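Local coordinates for putative mRNA export protein (Chaetomium thermophilum, PDB 4WP2) that probably takes part in carrying mRNA from the nucleus to the cytoplasm, represented here by its C-terminal UBA domain, at residues L36-A39 with L40-F43. Numbering follows the deposited sequence.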
loop_
_atom_site.group_PDB
_atom_site.type_symbol
_atom_site.label_atom_id
_atom_site.label_comp_id
_atom_site.label_asym_id
_atom_site.label_seq_id
_atom_site.Cartn_x
_atom_site.Cartn_y
_atom_site.Cartn_z
ATOM N N LEU A 36 36.538 -13.476 -17.275
ATOM C CA LEU A 36 37.235 -12.257 -16.874
ATOM C C LEU A 36 38.739 -12.447 -16.774
ATOM O O LEU A 36 39.516 -11.592 -17.206
ATOM C CB LEU A 36 36.723 -11.744 -15.526
ATOM C CG LEU A 36 37.395 -10.441 -15.072
ATOM C CD1 LEU A 36 37.050 -9.288 -16.012
ATOM C CD2 LEU A 36 37.035 -10.100 -13.633
ATOM N N GLU A 37 39.155 -13.545 -16.160
ATOM C CA GLU A 37 40.574 -13.783 -15.957
ATOM C C GLU A 37 41.307 -13.958 -17.288
ATOM O O GLU A 37 42.397 -13.435 -17.468
ATOM C CB GLU A 37 40.794 -14.995 -15.055
ATOM C CG GLU A 37 40.438 -14.731 -13.596
ATOM C CD GLU A 37 41.234 -13.579 -12.993
ATOM O OE1 GLU A 37 42.475 -13.554 -13.146
ATOM O OE2 GLU A 37 40.612 -12.693 -12.368
ATOM N N LEU A 38 40.703 -14.690 -18.216
ATOM C CA LEU A 38 41.336 -14.926 -19.511
ATOM C C LEU A 38 41.413 -13.628 -20.323
ATOM O O LEU A 38 42.362 -13.410 -21.072
ATOM C CB LEU A 38 40.573 -15.991 -20.293
ATOM C CG LEU A 38 40.689 -17.431 -19.788
ATOM C CD1 LEU A 38 39.843 -18.343 -20.656
ATOM C CD2 LEU A 38 42.123 -17.917 -19.721
ATOM N N ALA A 39 40.406 -12.770 -20.170
ATOM C CA ALA A 39 40.406 -11.469 -20.825
ATOM C C ALA A 39 41.566 -10.601 -20.325
ATOM O O ALA A 39 42.292 -9.989 -21.119
ATOM C CB ALA A 39 39.060 -10.760 -20.594
ATOM N N LEU A 40 41.754 -10.551 -19.009
ATOM C CA LEU A 40 42.811 -9.724 -18.431
ATOM C C LEU A 40 44.187 -10.242 -18.810
ATOM O O LEU A 40 45.108 -9.459 -19.056
ATOM C CB LEU A 40 42.675 -9.669 -16.906
ATOM C CG LEU A 40 41.467 -8.898 -16.394
ATOM C CD1 LEU A 40 41.343 -9.029 -14.880
ATOM C CD2 LEU A 40 41.583 -7.429 -16.804
ATOM N N GLN A 41 44.315 -11.563 -18.845
ATOM C CA GLN A 41 45.532 -12.224 -19.295
ATOM C C GLN A 41 45.879 -11.827 -20.731
ATOM O O GLN A 41 47.037 -11.578 -21.047
ATOM C CB GLN A 41 45.362 -13.734 -19.160
ATOM C CG GLN A 41 46.569 -14.554 -19.538
ATOM C CD GLN A 41 46.293 -16.042 -19.450
ATOM O OE1 GLN A 41 45.981 -16.695 -20.446
ATOM N NE2 GLN A 41 46.398 -16.586 -18.242
ATOM N N SER A 42 44.878 -11.778 -21.600
ATOM C CA SER A 42 45.101 -11.368 -22.984
ATOM C C SER A 42 45.574 -9.922 -23.052
ATOM O O SER A 42 46.450 -9.586 -23.840
ATOM C CB SER A 42 43.834 -11.539 -23.815
ATOM O OG SER A 42 43.408 -12.891 -23.792
ATOM N N PHE A 43 45.002 -9.066 -22.219
ATOM C CA PHE A 43 45.441 -7.678 -22.178
ATOM C C PHE A 43 46.918 -7.574 -21.786
ATOM O O PHE A 43 47.686 -6.822 -22.402
ATOM C CB PHE A 43 44.604 -6.866 -21.200
ATOM C CG PHE A 43 45.137 -5.479 -20.982
ATOM C CD1 PHE A 43 44.943 -4.498 -21.933
ATOM C CD2 PHE A 43 45.870 -5.174 -19.855
ATOM C CE1 PHE A 43 45.447 -3.220 -21.746
ATOM C CE2 PHE A 43 46.382 -3.899 -19.666
ATOM C CZ PHE A 43 46.169 -2.928 -20.615
HETATM O O HOH W 1 44.029 -15.412 -22.064
#
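L36 and L40, like L38 and S42, meet as i to i+4 neighbours in the first two turns of helix 36-46, a local contact in the TAP C-terminal domain, the UBA-type module of this NXF-family protein. Four backbone hydrogen bonds run back along the helix, from L40 N to L36 O (3.1 Å), Q41 N to E37 O (3.0 Å), S42 N to L38 O and F43 N to A39 O. At L38 the pattern is richer. The carbonyl takes the S42 amide and also the S42 hydroxyl, S42 OG lying 3.0 Å from L38 O, and the two donors approach from opposite faces of the carbonyl plane. With chi1 at -59°, S42 holds OG beside its own backbone N, which turns the hydroxyl back toward the preceding turn. A water donates to the same L38 O (2.8 Å) and to Q41 OE1 (2.8 Å), tying the amide end of the extended Q41 side chain to the backbone. The side chains of L38 and Q41 run alongside each other, L38 CD2 coming 4.1 Å from Q41 OE1. On the side facing helix 2-17 the contact is apolar: L36 CG touches L40 CD1 at 4.2 Å, L36 also packs on V13 and L40 on R16 and T17, while buried A39 rests on L28. F43 turns its ring away from the preceding turn toward T17, M19 and V61. Replacing S42 by an alanine is likely to cost L38 O its hydroxyl donor, leaving the amide and the water to satisfy that carbonyl. The chemistry thus divides the helix: L36, A39, L40 and F43 join it to the rest of the domain, while on the more exposed side a single carbonyl gathers amide, hydroxyl and water.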